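Local coordinates for cyclic GMP-AMP synthase-like receptor (PDB 7LT2), which senses double-stranded RNA and, as a nucleotidyltransferase, makes the cyclic dinucleotide 2',3'-cGAMP from ATP and GTP in innate immunity, at residues S278-T283 with N330-L335; F285-E290 with S320-W325; E314-Q319 with N341-R346; K263-L268 with T307-Y312. One frame throughout, in Å; residues are numbered along the deposited sequence.

Interaction 1. Residues S278-T283 with N330-L335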
loop_
_atom_site.group_PDB
_atom_site.type_symbol
_atom_site.label_atom_id
_atom_site.label_comp_id
_atom_site.label_asym_id
_atom_site.label_seq_id
_atom_site.Cartn_x
_atom_site.Cartn_y
_atom_site.Cartn_z
ATOM N N SER A 278 7.604 -1.036 7.529
ATOM C CA SER A 278 7.725 0.207 6.771
ATOM C C SER A 278 6.583 1.172 7.073
ATOM O O SER A 278 6.796 2.389 7.123
ATOM C CB SER A 278 7.790 -0.096 5.275
ATOM O OG SER A 278 8.972 -0.809 4.956
ATOM N N TYR A 279 5.367 0.660 7.285
ATOM C CA TYR A 279 4.252 1.569 7.546
ATOM C C TYR A 279 4.433 2.315 8.860
ATOM O O TYR A 279 3.882 3.409 9.029
ATOM C CB TYR A 279 2.918 0.820 7.549
ATOM C CG TYR A 279 1.713 1.743 7.645
ATOM C CD1 TYR A 279 1.378 2.598 6.596
ATOM C CD2 TYR A 279 0.922 1.768 8.785
ATOM C CE1 TYR A 279 0.276 3.446 6.682
ATOM C CE2 TYR A 279 -0.180 2.606 8.876
ATOM C CZ TYR A 279 -0.495 3.447 7.828
ATOM O OH TYR A 279 -1.594 4.273 7.937
ATOM N N TYR A 280 5.193 1.744 9.799
ATOM C CA TYR A 280 5.448 2.451 11.050
ATOM C C TYR A 280 6.323 3.673 10.807
ATOM O O TYR A 280 6.141 4.712 11.453
ATOM C CB TYR A 280 6.104 1.519 12.077
ATOM C CG TYR A 280 5.372 0.209 12.316
ATOM C CD1 TYR A 280 4.051 0.035 11.918
ATOM C CD2 TYR A 280 6.007 -0.849 12.946
ATOM C CE1 TYR A 280 3.390 -1.162 12.131
ATOM C CE2 TYR A 280 5.354 -2.048 13.171
ATOM C CZ TYR A 280 4.046 -2.197 12.759
ATOM O OH TYR A 280 3.390 -3.389 12.974
ATOM N N ILE A 281 7.280 3.565 9.881
ATOM C CA ILE A 281 8.089 4.723 9.508
ATOM C C ILE A 281 7.241 5.742 8.760
ATOM O O ILE A 281 7.318 6.949 9.026
ATOM C CB ILE A 281 9.306 4.277 8.681
ATOM C CG1 ILE A 281 10.251 3.439 9.544
ATOM C CG2 ILE A 281 10.049 5.483 8.119
ATOM C CD1 ILE A 281 11.315 2.711 8.749
ATOM N N LYS A 282 6.419 5.276 7.812
ATOM C CA LYS A 282 5.491 6.175 7.128
ATOM C C LYS A 282 4.616 6.914 8.131
ATOM O O LYS A 282 4.405 8.127 8.010
ATOM C CB LYS A 282 4.625 5.383 6.144
ATOM C CG LYS A 282 3.801 6.248 5.191
ATOM C CD LYS A 282 2.795 5.408 4.412
ATOM C CE LYS A 282 2.020 6.254 3.406
ATOM N NZ LYS A 282 0.905 5.479 2.786
ATOM N N THR A 283 4.126 6.198 9.149
ATOM C CA THR A 283 3.268 6.805 10.161
ATOM C C THR A 283 4.005 7.886 10.941
ATOM O O THR A 283 3.440 8.948 11.230
ATOM C CB THR A 283 2.734 5.729 11.110
ATOM O OG1 THR A 283 1.905 4.812 10.380
ATOM C CG2 THR A 283 1.917 6.359 12.232
ATOM N N ASN A 330 -1.758 1.592 19.014
ATOM C CA ASN A 330 -0.301 1.737 19.028
ATOM C C ASN A 330 0.284 0.718 18.055
ATOM O O ASN A 330 0.251 -0.490 18.314
ATOM C CB ASN A 330 0.250 1.550 20.440
ATOM C CG ASN A 330 1.773 1.650 20.509
ATOM O OD1 ASN A 330 2.448 1.951 19.520
ATOM N ND2 ASN A 330 2.317 1.404 21.693
ATOM N N LEU A 331 0.821 1.210 16.935
ATOM C CA LEU A 331 1.267 0.321 15.866
ATOM C C LEU A 331 2.392 -0.606 16.311
ATOM O O LEU A 331 2.563 -1.686 15.736
ATOM C CB LEU A 331 1.711 1.140 14.652
ATOM C CG LEU A 331 0.613 1.944 13.958
ATOM C CD1 LEU A 331 1.162 2.650 12.721
ATOM C CD2 LEU A 331 -0.559 1.042 13.593
ATOM N N ILE A 332 3.169 -0.214 17.314
ATOM C CA ILE A 332 4.241 -1.062 17.818
ATOM C C ILE A 332 3.946 -1.545 19.237
ATOM O O ILE A 332 4.855 -1.975 19.946
ATOM C CB ILE A 332 5.606 -0.358 17.740
ATOM C CG1 ILE A 332 5.588 0.958 18.515
ATOM C CG2 ILE A 332 6.006 -0.131 16.296
ATOM C CD1 ILE A 332 6.945 1.641 18.572
ATOM N N GLY A 333 2.682 -1.485 19.658
ATOM C CA GLY A 333 2.314 -1.961 20.979
ATOM C C GLY A 333 2.573 -3.438 21.192
ATOM O O GLY A 333 2.684 -3.881 22.341
ATOM N N HIS A 334 2.691 -4.208 20.113
ATOM C CA HIS A 334 2.928 -5.642 20.202
ATOM C C HIS A 334 4.406 -6.007 20.268
ATOM O O HIS A 334 4.726 -7.169 20.540
ATOM C CB HIS A 334 2.287 -6.355 19.008
ATOM C CG HIS A 334 2.845 -5.931 17.686
ATOM N ND1 HIS A 334 2.578 -4.698 17.130
ATOM C CD2 HIS A 334 3.666 -6.567 16.816
ATOM C CE1 HIS A 334 3.207 -4.595 15.972
ATOM N NE2 HIS A 334 3.875 -5.715 15.760
ATOM N N LEU A 335 5.311 -5.061 20.033
ATOM C CA LEU A 335 6.737 -5.360 20.062
ATOM C C LEU A 335 7.281 -5.289 21.483
ATOM O O LEU A 335 6.880 -4.433 22.277
ATOM C CB LEU A 335 7.504 -4.397 19.158
ATOM C CG LEU A 335 7.195 -4.517 17.666
ATOM C CD1 LEU A 335 7.995 -3.492 16.890
ATOM C CD2 LEU A 335 7.496 -5.923 17.166
HETATM O O HOH W 1 0.503 -2.786 14.122
HETATM O O HOH W 2 5.137 -5.855 13.681
#
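The backbones of Tyr-280, on helix 278-291, and Leu-331, in a loop of two overlapping type I turns (330-333 and 332-335), come within 6.7 Å at their CA atoms. Inside the first turn, OD1 of Asn-330 accepts from the backbone N of Ile-332, an Asx turn, and it also takes the N-H of Ile-321. Tyr-280 carries the contact. The backbone carbonyl carbon of Leu-331 lies over one face of its ring, and CB of Leu-331 is 3.8 Å from CD1 of Tyr-280. CG2 of Ile-332 comes obliquely to the same ring, 3.4 Å from CD2 of Tyr-280. Leu-331 and Thr-283 meet tip to tip, with CD1 of Leu-331 3.3 Å from OG1 of Thr-283. That hydroxyl donates to O of Tyr-279 at 2.8 Å, from the face of the carbonyl plane opposite to N of Thr-283. OG1 thus already has a partner where the leucine methyl lies against it, and CB and CG2 of Thr-283 touch this methyl too. One water joins OH of Tyr-280 to O of Leu-331. Residues 278-282 probably contribute to the ATP site, so apolar contact and a water bridge hold the loop against a helix that probably lines it.

Interaction 2. Residues F285-E290 with S320-W325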
loop_
_atom_site.group_PDB
_atom_site.type_symbol
_atom_site.label_atom_id
_atom_site.label_comp_id
_atom_site.label_asym_id
_atom_site.label_seq_id
_atom_site.Cartn_x
_atom_site.Cartn_y
_atom_site.Cartn_z
ATOM N N PHE A 285 6.304 9.774 9.823
ATOM C CA PHE A 285 6.377 10.957 8.967
ATOM C C PHE A 285 5.033 11.672 8.851
ATOM O O PHE A 285 5.007 12.902 8.745
ATOM C CB PHE A 285 6.923 10.588 7.584
ATOM C CG PHE A 285 8.422 10.645 7.504
ATOM C CD1 PHE A 285 9.191 9.598 7.992
ATOM C CD2 PHE A 285 9.063 11.762 6.977
ATOM C CE1 PHE A 285 10.572 9.650 7.935
ATOM C CE2 PHE A 285 10.446 11.822 6.916
ATOM C CZ PHE A 285 11.204 10.765 7.398
ATOM N N LEU A 286 3.913 10.940 8.886
ATOM C CA LEU A 286 2.612 11.605 8.953
ATOM C C LEU A 286 2.509 12.479 10.197
ATOM O O LEU A 286 2.021 13.613 10.130
ATOM C CB LEU A 286 1.477 10.577 8.924
ATOM C CG LEU A 286 1.295 9.747 7.653
ATOM C CD1 LEU A 286 0.172 8.743 7.837
ATOM C CD2 LEU A 286 1.012 10.647 6.451
ATOM N N HIS A 287 2.974 11.973 11.343
ATOM C CA HIS A 287 2.993 12.787 12.554
ATOM C C HIS A 287 3.926 13.980 12.408
ATOM O O HIS A 287 3.599 15.086 12.850
ATOM C CB HIS A 287 3.406 11.936 13.754
ATOM C CG HIS A 287 2.377 10.934 14.155
ATOM N ND1 HIS A 287 1.109 11.294 14.557
ATOM C CD2 HIS A 287 2.420 9.582 14.209
ATOM C CE1 HIS A 287 0.418 10.208 14.850
ATOM N NE2 HIS A 287 1.190 9.156 14.650
ATOM N N ILE A 288 5.098 13.775 11.798
ATOM C CA ILE A 288 6.039 14.877 11.607
ATOM C C ILE A 288 5.451 15.938 10.679
ATOM O O ILE A 288 5.620 17.142 10.909
ATOM C CB ILE A 288 7.389 14.349 11.086
ATOM C CG1 ILE A 288 8.058 13.470 12.142
ATOM C CG2 ILE A 288 8.310 15.506 10.716
ATOM C CD1 ILE A 288 9.362 12.882 11.688
ATOM N N ILE A 289 4.750 15.511 9.623
ATOM C CA ILE A 289 4.063 16.463 8.750
ATOM C C ILE A 289 3.101 17.326 9.553
ATOM O O ILE A 289 3.012 18.544 9.350
ATOM C CB ILE A 289 3.326 15.726 7.614
ATOM C CG1 ILE A 289 4.308 15.209 6.568
ATOM C CG2 ILE A 289 2.287 16.643 6.962
ATOM C CD1 ILE A 289 3.676 14.212 5.614
ATOM N N GLU A 290 2.355 16.707 10.470
ATOM C CA GLU A 290 1.387 17.454 11.268
ATOM C C GLU A 290 2.084 18.432 12.207
ATOM O O GLU A 290 1.589 19.541 12.441
ATOM C CB GLU A 290 0.503 16.479 12.053
ATOM C CG GLU A 290 -0.428 17.136 13.072
ATOM C CD GLU A 290 -1.503 18.018 12.437
ATOM O OE1 GLU A 290 -1.699 17.961 11.205
ATOM O OE2 GLU A 290 -2.163 18.772 13.184
ATOM N N SER A 320 6.014 3.905 21.329
ATOM C CA SER A 320 4.654 4.198 20.891
ATOM C C SER A 320 4.699 4.903 19.545
ATOM O O SER A 320 5.344 5.948 19.412
ATOM C CB SER A 320 3.920 5.059 21.922
ATOM O OG SER A 320 2.660 5.478 21.421
ATOM N N ILE A 321 4.034 4.321 18.552
ATOM C CA ILE A 321 3.763 4.994 17.286
ATOM C C ILE A 321 2.256 4.937 17.079
ATOM O O ILE A 321 1.740 3.932 16.564
ATOM C CB ILE A 321 4.518 4.352 16.112
ATOM C CG1 ILE A 321 6.024 4.380 16.370
ATOM C CG2 ILE A 321 4.183 5.075 14.808
ATOM C CD1 ILE A 321 6.851 3.744 15.253
ATOM N N PRO A 322 1.514 5.958 17.497
ATOM C CA PRO A 322 0.057 5.923 17.325
ATOM C C PRO A 322 -0.311 5.850 15.853
ATOM O O PRO A 322 0.259 6.554 15.016
ATOM C CB PRO A 322 -0.411 7.237 17.961
ATOM C CG PRO A 322 0.696 7.635 18.884
ATOM C CD PRO A 322 1.959 7.158 18.225
ATOM N N TYR A 323 -1.243 4.952 15.538
ATOM C CA TYR A 323 -1.906 4.975 14.244
ATOM C C TYR A 323 -2.386 6.394 13.968
ATOM O O TYR A 323 -3.031 7.017 14.814
ATOM C CB TYR A 323 -3.067 3.974 14.263
ATOM C CG TYR A 323 -3.852 3.809 12.979
ATOM C CD1 TYR A 323 -3.225 3.777 11.739
ATOM C CD2 TYR A 323 -5.231 3.643 13.019
ATOM C CE1 TYR A 323 -3.958 3.610 10.574
ATOM C CE2 TYR A 323 -5.968 3.477 11.866
ATOM C CZ TYR A 323 -5.331 3.459 10.648
ATOM O OH TYR A 323 -6.083 3.290 9.503
ATOM N N TYR A 324 -2.015 6.927 12.804
ATOM C CA TYR A 324 -2.250 8.344 12.542
ATOM C C TYR A 324 -3.735 8.683 12.530
ATOM O O TYR A 324 -4.123 9.796 12.904
ATOM C CB TYR A 324 -1.602 8.738 11.214
ATOM C CG TYR A 324 -1.814 10.181 10.824
ATOM C CD1 TYR A 324 -1.135 11.205 11.478
ATOM C CD2 TYR A 324 -2.688 10.522 9.799
ATOM C CE1 TYR A 324 -1.325 12.530 11.120
ATOM C CE2 TYR A 324 -2.876 11.841 9.433
ATOM C CZ TYR A 324 -2.197 12.839 10.102
ATOM O OH TYR A 324 -2.389 14.154 9.744
ATOM N N TRP A 325 -4.575 7.736 12.119
ATOM C CA TRP A 325 -6.001 7.981 11.957
ATOM C C TRP A 325 -6.829 7.567 13.164
ATOM O O TRP A 325 -7.987 7.984 13.271
ATOM C CB TRP A 325 -6.506 7.254 10.705
ATOM C CG TRP A 325 -5.757 7.678 9.486
ATOM C CD1 TRP A 325 -4.730 7.016 8.883
ATOM C CD2 TRP A 325 -5.953 8.885 8.741
ATOM N NE1 TRP A 325 -4.281 7.732 7.796
ATOM C CE2 TRP A 325 -5.017 8.883 7.687
ATOM C CE3 TRP A 325 -6.840 9.961 8.855
ATOM C CZ2 TRP A 325 -4.938 9.920 6.752
ATOM C CZ3 TRP A 325 -6.763 10.986 7.929
ATOM C CH2 TRP A 325 -5.815 10.960 6.892
HETATM O O HOH W 3 0.006 14.718 8.491
#
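His-287 and Tyr-324 meet edge to face. The edge of the Tyr-324 ring points at the face of the His-287 ring, with centroids 5.5 Å apart and planes at 67°. The two side chains run antiparallel alongside one another. Leu-286 takes a face of the tyrosine instead. Its CB sits over that face, 3.9 Å from the Tyr-324 ring centroid, a CH-pi contact, and its CD1 touches CB of Tyr-324. CG of Tyr-324 is anti to the backbone N (chi1 178°), which carries the ring out across Leu-286. The direct hydrogen bond comes from His-287. Its NE2 donates to O of Pro-322 at 2.8 Å, nearly straight at 174°, and the acceptor lies in the imidazole plane. A water bridges O of Leu-286 and OH of Tyr-324. Arg-211 makes a cation-pi contact with the same tyrosine. One helical turn on, the helix reaches the manganese site, to which Ile-289 and Glu-290 belong. The contact thus ties loop 320-325 to the helix that carries this metal site. The straight in-plane bond from NE2 to O of Pro-322 should restrict rotation of the His-287 ring, with the tyrosine edge against its face.

Interaction 3. Residues E314-Q319 with N341-R346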
loop_
_atom_site.group_PDB
_atom_site.type_symbol
_atom_site.label_atom_id
_atom_site.label_comp_id
_atom_site.label_asym_id
_atom_site.label_seq_id
_atom_site.Cartn_x
_atom_site.Cartn_y
_atom_site.Cartn_z
ATOM N N GLU A 314 12.919 8.946 18.767
ATOM C CA GLU A 314 12.140 9.269 19.963
ATOM C C GLU A 314 10.845 8.465 20.024
ATOM O O GLU A 314 10.410 8.067 21.112
ATOM C CB GLU A 314 11.840 10.767 20.016
ATOM C CG GLU A 314 13.073 11.645 20.135
ATOM C CD GLU A 314 13.815 11.448 21.444
ATOM O OE1 GLU A 314 13.223 10.886 22.393
ATOM O OE2 GLU A 314 14.994 11.856 21.525
ATOM N N PHE A 315 10.202 8.237 18.875
ATOM C CA PHE A 315 9.038 7.354 18.841
ATOM C C PHE A 315 9.404 5.949 19.296
ATOM O O PHE A 315 8.697 5.339 20.106
ATOM C CB PHE A 315 8.445 7.308 17.431
ATOM C CG PHE A 315 7.543 8.471 17.100
ATOM C CD1 PHE A 315 6.202 8.449 17.449
ATOM C CD2 PHE A 315 8.032 9.569 16.412
ATOM C CE1 PHE A 315 5.366 9.511 17.133
ATOM C CE2 PHE A 315 7.206 10.629 16.091
ATOM C CZ PHE A 315 5.868 10.601 16.453
ATOM N N ILE A 316 10.506 5.414 18.770
ATOM C CA ILE A 316 10.931 4.065 19.127
ATOM C C ILE A 316 11.273 3.993 20.609
ATOM O O ILE A 316 10.852 3.073 21.320
ATOM C CB ILE A 316 12.119 3.628 18.251
ATOM C CG1 ILE A 316 11.726 3.609 16.771
ATOM C CG2 ILE A 316 12.625 2.258 18.680
ATOM C CD1 ILE A 316 10.671 2.582 16.436
ATOM N N ALA A 317 12.048 4.969 21.097
ATOM C CA ALA A 317 12.408 5.001 22.513
ATOM C C ALA A 317 11.172 5.095 23.398
ATOM O O ALA A 317 11.091 4.428 24.437
ATOM C CB ALA A 317 13.351 6.171 22.788
ATOM N N ASP A 318 10.201 5.920 23.004
ATOM C CA ASP A 318 8.941 6.020 23.732
ATOM C C ASP A 318 8.091 4.762 23.592
ATOM O O ASP A 318 7.111 4.610 24.332
ATOM C CB ASP A 318 8.166 7.247 23.239
ATOM C CG ASP A 318 6.989 7.600 24.132
ATOM O OD1 ASP A 318 7.191 7.771 25.354
ATOM O OD2 ASP A 318 5.863 7.725 23.604
ATOM N N GLN A 319 8.450 3.865 22.669
ATOM C CA GLN A 319 7.746 2.603 22.448
ATOM C C GLN A 319 6.284 2.829 22.065
ATOM O O GLN A 319 5.406 2.035 22.406
ATOM C CB GLN A 319 7.873 1.682 23.668
ATOM C CG GLN A 319 9.330 1.406 24.022
ATOM C CD GLN A 319 9.511 0.419 25.155
ATOM O OE1 GLN A 319 8.545 -0.123 25.693
ATOM N NE2 GLN A 319 10.765 0.183 25.527
ATOM N N ASN A 341 14.070 -1.218 22.924
ATOM C CA ASN A 341 15.229 -0.621 23.582
ATOM C C ASN A 341 16.497 -0.834 22.760
ATOM O O ASN A 341 17.280 0.099 22.553
ATOM C CB ASN A 341 15.403 -1.198 24.988
ATOM C CG ASN A 341 14.389 -0.649 25.983
ATOM O OD1 ASN A 341 13.724 0.354 25.725
ATOM N ND2 ASN A 341 14.277 -1.306 27.134
ATOM N N ASN A 342 16.716 -2.062 22.281
ATOM C CA ASN A 342 17.911 -2.344 21.493
ATOM C C ASN A 342 17.919 -1.545 20.196
ATOM O O ASN A 342 18.963 -1.024 19.788
ATOM C CB ASN A 342 18.007 -3.840 21.186
ATOM C CG ASN A 342 18.313 -4.677 22.415
ATOM O OD1 ASN A 342 18.821 -4.178 23.423
ATOM N ND2 ASN A 342 18.016 -5.965 22.330
ATOM N N ILE A 343 16.769 -1.448 19.527
ATOM C CA ILE A 343 16.723 -0.711 18.268
ATOM C C ILE A 343 16.974 0.773 18.511
ATOM O O ILE A 343 17.735 1.413 17.777
ATOM C CB ILE A 343 15.385 -0.963 17.547
ATOM C CG1 ILE A 343 15.292 -2.428 17.115
ATOM C CG2 ILE A 343 15.248 -0.051 16.328
ATOM C CD1 ILE A 343 13.937 -2.824 16.580
ATOM N N SER A 344 16.362 1.338 19.555
ATOM C CA SER A 344 16.595 2.746 19.871
ATOM C C SER A 344 18.056 3.007 20.225
ATOM O O SER A 344 18.618 4.040 19.844
ATOM C CB SER A 344 15.678 3.189 21.012
ATOM O OG SER A 344 15.890 4.556 21.322
ATOM N N ASN A 345 18.691 2.084 20.956
ATOM C CA ASN A 345 20.109 2.243 21.264
ATOM C C ASN A 345 20.962 2.168 20.000
ATOM O O ASN A 345 21.928 2.927 19.853
ATOM C CB ASN A 345 20.552 1.182 22.272
ATOM C CG ASN A 345 19.953 1.397 23.652
ATOM O OD1 ASN A 345 19.524 2.499 23.996
ATOM N ND2 ASN A 345 19.932 0.341 24.455
ATOM N N ARG A 346 20.628 1.246 19.092
ATOM C CA ARG A 346 21.276 1.179 17.784
ATOM C C ARG A 346 21.229 2.525 17.076
ATOM O O ARG A 346 22.256 3.051 16.633
ATOM C CB ARG A 346 20.577 0.137 16.913
ATOM C CG ARG A 346 21.202 -1.224 16.815
ATOM C CD ARG A 346 20.602 -1.893 15.588
ATOM N NE ARG A 346 20.743 -3.342 15.572
ATOM C CZ ARG A 346 21.600 -4.000 14.806
ATOM N NH1 ARG A 346 22.445 -3.366 14.009
ATOM N NH2 ARG A 346 21.603 -5.329 14.836
HETATM O O HOH W 4 13.069 2.894 25.696
#
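Two roughly antiparallel helices of the Mab-21 HhH/H2TH-like domain pack here, the C-terminal end of helix 301-318 against helix 337-354. The axes of the short segments approach to 8.5 Å, with 151° between their directions. The closest pair of CA atoms, Ala-317 and Ser-344, is 5.4 Å apart, and small side chains there permit it. CB of Ala-317 lies 3.3 Å from OG of Ser-344. That OG is hydrogen-bonded to OD1 of Asn-313, one turn back on the first helix. The hydroxyl thus has a polar partner although it lies beside a methyl. Deeper in, CG2 of Ile-316 packs on the backbone N and CB of Ser-344. The same methyl is 4.2 Å from CG2 of Ile-343. Both isoleucines are buried, and Ile-343 also touches His-273 and Asn-275 in the loop beyond helix 258-272. The first helix ends in a Schellman motif, with Gln-319 at positive phi. From there the extended Gln-319 side chain crosses obliquely to Asn-341. Its NE2 makes a weak bond to OD1 of Asn-341, 3.0 Å long but bent to 122°. The two amide planes are 49° apart. OD1 of Asn-341 also lies near a water that sits by O of Ala-317. The interface is therefore apolar on the buried side, where the isoleucines lie, and polar on the side of Gln-319, Asn-341 and Ser-344. The direct amide bond is weak, so the polar side rests on it only in part.

Interaction 4. Residues K263-L268 with T307-Y312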
loop_
_atom_site.group_PDB
_atom_site.type_symbol
_atom_site.label_atom_id
_atom_site.label_comp_id
_atom_site.label_asym_id
_atom_site.label_seq_id
_atom_site.Cartn_x
_atom_site.Cartn_y
_atom_site.Cartn_z
ATOM N N LYS A 263 12.984 7.273 2.497
ATOM C CA LYS A 263 13.646 6.109 1.922
ATOM C C LYS A 263 15.026 5.894 2.525
ATOM O O LYS A 263 15.434 4.744 2.721
ATOM C CB LYS A 263 13.709 6.256 0.399
ATOM C CG LYS A 263 12.335 6.028 -0.264
ATOM C CD LYS A 263 12.398 6.156 -1.777
ATOM C CE LYS A 263 12.328 7.613 -2.208
ATOM N NZ LYS A 263 12.186 7.740 -3.687
ATOM N N LEU A 264 15.740 6.977 2.855
ATOM C CA LEU A 264 17.018 6.834 3.551
ATOM C C LEU A 264 16.828 6.153 4.898
ATOM O O LEU A 264 17.608 5.270 5.271
ATOM C CB LEU A 264 17.681 8.203 3.733
ATOM C CG LEU A 264 18.181 8.902 2.469
ATOM C CD1 LEU A 264 18.423 10.384 2.733
ATOM C CD2 LEU A 264 19.451 8.244 1.970
ATOM N N ILE A 265 15.790 6.545 5.641
ATOM C CA ILE A 265 15.521 5.903 6.924
ATOM C C ILE A 265 15.064 4.461 6.719
ATOM O O ILE A 265 15.478 3.559 7.459
ATOM C CB ILE A 265 14.502 6.727 7.732
ATOM C CG1 ILE A 265 15.127 8.067 8.141
ATOM C CG2 ILE A 265 14.019 5.947 8.953
ATOM C CD1 ILE A 265 14.180 9.000 8.867
ATOM N N LYS A 266 14.228 4.210 5.704
ATOM C CA LYS A 266 13.816 2.832 5.430
ATOM C C LYS A 266 15.008 1.968 5.037
ATOM O O LYS A 266 15.068 0.783 5.390
ATOM C CB LYS A 266 12.744 2.794 4.334
ATOM C CG LYS A 266 11.366 3.253 4.791
ATOM C CD LYS A 266 10.372 3.306 3.631
ATOM C CE LYS A 266 10.110 1.929 3.052
ATOM N NZ LYS A 266 8.971 1.910 2.076
ATOM N N LYS A 267 15.969 2.539 4.302
ATOM C CA LYS A 267 17.174 1.790 3.960
ATOM C C LYS A 267 17.960 1.434 5.213
ATOM O O LYS A 267 18.447 0.306 5.352
ATOM C CB LYS A 267 18.039 2.605 2.995
ATOM C CG LYS A 267 19.298 1.890 2.484
ATOM C CD LYS A 267 18.941 0.754 1.540
ATOM C CE LYS A 267 20.158 0.229 0.780
ATOM N NZ LYS A 267 21.171 -0.321 1.709
ATOM N N LEU A 268 18.080 2.388 6.141
ATOM C CA LEU A 268 18.717 2.115 7.425
ATOM C C LEU A 268 17.969 1.030 8.188
ATOM O O LEU A 268 18.588 0.150 8.802
ATOM C CB LEU A 268 18.781 3.403 8.245
ATOM C CG LEU A 268 19.459 3.359 9.614
ATOM C CD1 LEU A 268 20.921 2.960 9.471
ATOM C CD2 LEU A 268 19.327 4.707 10.319
ATOM N N THR A 307 17.061 15.415 11.202
ATOM C CA THR A 307 16.023 15.799 12.148
ATOM C C THR A 307 14.938 14.734 12.244
ATOM O O THR A 307 14.506 14.388 13.350
ATOM C CB THR A 307 15.426 17.148 11.758
ATOM O OG1 THR A 307 16.425 18.160 11.912
ATOM C CG2 THR A 307 14.234 17.478 12.648
ATOM N N THR A 308 14.493 14.194 11.102
ATOM C CA THR A 308 13.457 13.166 11.148
ATOM C C THR A 308 13.999 11.863 11.719
ATOM O O THR A 308 13.261 11.128 12.378
ATOM C CB THR A 308 12.836 12.933 9.764
ATOM O OG1 THR A 308 13.840 12.577 8.801
ATOM C CG2 THR A 308 12.093 14.178 9.292
ATOM N N LEU A 309 15.287 11.575 11.503
ATOM C CA LEU A 309 15.882 10.388 12.111
ATOM C C LEU A 309 15.887 10.494 13.630
ATOM O O LEU A 309 15.577 9.522 14.328
ATOM C CB LEU A 309 17.303 10.176 11.585
ATOM C CG LEU A 309 18.101 9.006 12.181
ATOM C CD1 LEU A 309 17.441 7.656 11.910
ATOM C CD2 LEU A 309 19.533 9.008 11.660
ATOM N N ARG A 310 16.228 11.672 14.160
ATOM C CA ARG A 310 16.181 11.887 15.603
ATOM C C ARG A 310 14.768 11.712 16.150
ATOM O O ARG A 310 14.576 11.093 17.206
ATOM C CB ARG A 310 16.708 13.283 15.937
ATOM C CG ARG A 310 18.199 13.470 15.695
ATOM C CD ARG A 310 18.636 14.874 16.082
ATOM N NE ARG A 310 20.015 15.148 15.694
ATOM C CZ ARG A 310 21.074 14.852 16.434
ATOM N NH1 ARG A 310 20.952 14.269 17.616
ATOM N NH2 ARG A 310 22.287 15.149 15.975
ATOM N N GLU A 311 13.765 12.263 15.448
ATOM C CA GLU A 311 12.384 12.179 15.922
ATOM C C GLU A 311 11.851 10.753 15.800
ATOM O O GLU A 311 11.111 10.286 16.674
ATOM C CB GLU A 311 11.503 13.186 15.164
ATOM C CG GLU A 311 11.177 14.448 15.961
ATOM C CD GLU A 311 10.327 14.153 17.173
ATOM O OE1 GLU A 311 9.139 13.811 16.985
ATOM O OE2 GLU A 311 10.853 14.262 18.308
ATOM N N TYR A 312 12.231 10.047 14.731
ATOM C CA TYR A 312 11.921 8.625 14.597
ATOM C C TYR A 312 12.466 7.828 15.781
ATOM O O TYR A 312 11.770 6.968 16.336
ATOM C CB TYR A 312 12.488 8.120 13.266
ATOM C CG TYR A 312 12.500 6.624 13.053
ATOM C CD1 TYR A 312 11.322 5.896 13.031
ATOM C CD2 TYR A 312 13.692 5.953 12.819
ATOM C CE1 TYR A 312 11.334 4.529 12.816
ATOM C CE2 TYR A 312 13.715 4.593 12.597
ATOM C CZ TYR A 312 12.535 3.886 12.594
ATOM O OH TYR A 312 12.565 2.529 12.371
#
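Thr-308 meets Ile-265 where helices 258-272 and 301-318 pack together in the all-helical HhH/H2TH-like domain of this Mab-21 protein. The axes of the two short segments come within 10.7 Å and cross at -50°. OG1 of Thr-308 is 3.6 Å from CD1 of Ile-265. The hydroxyl is bonded to O of Val-304 in its own helix, so it has a partner where it meets the isoleucine methyl. Next comes Leu-309, nearest to Ile-265 by CA atoms, at 6.9 Å. CD1 of Ile-265 packs against the backbone N of Leu-309 and lies 4.3 Å from CB of Leu-309. The end of the Leu-309 side chain turns to Leu-268. With chi1 at 177°, CG of Leu-309 lies opposite the backbone N, which brings CD1 of Leu-309 to 3.8 Å from CD2 of Leu-268; the two side chains cross at about a right angle. Leu-309 and Leu-268 also touch helix 337-354, at Ile-351 and Ile-350. Last is Tyr-312, whose OH is bonded to NE2 of His-273. All five touching residues are buried, and the contact between the helices is apolar. Lys-266, next to Ile-265, points away from this interface and probably binds ATP. Ile-265 thus uses two branches. CD1 reaches Thr-308 and Leu-309, while CG2 lies over a face of the Tyr-312 ring, 4.2 Å from its centroid and 26° off the normal.

How the interactions relate
Of the helices in these contacts, 258-272 comes first along the chain from the N terminus, and interaction 4 closes its loop when helix 301-318 returns to it. Helix 278-291 lies inside that loop and starts interactions 1 and 2. Of these two, interaction 2 closes first, at loop 320-325, and is nested inside interaction 1, which closes at 330-335. Both cross interaction 4. Interaction 3 opens after interaction 4 has closed, on the same helix 301-318, and crosses interactions 1 and 2 before ending on helix 337-354. The two loop segments are probably hydrogen-bonded to each other, Leu-331 N to Ile-321 O. Phe-285 packs on Thr-308 and Ile-265, and Ile-281 on Tyr-312, joining helix 278-291 to interaction 4.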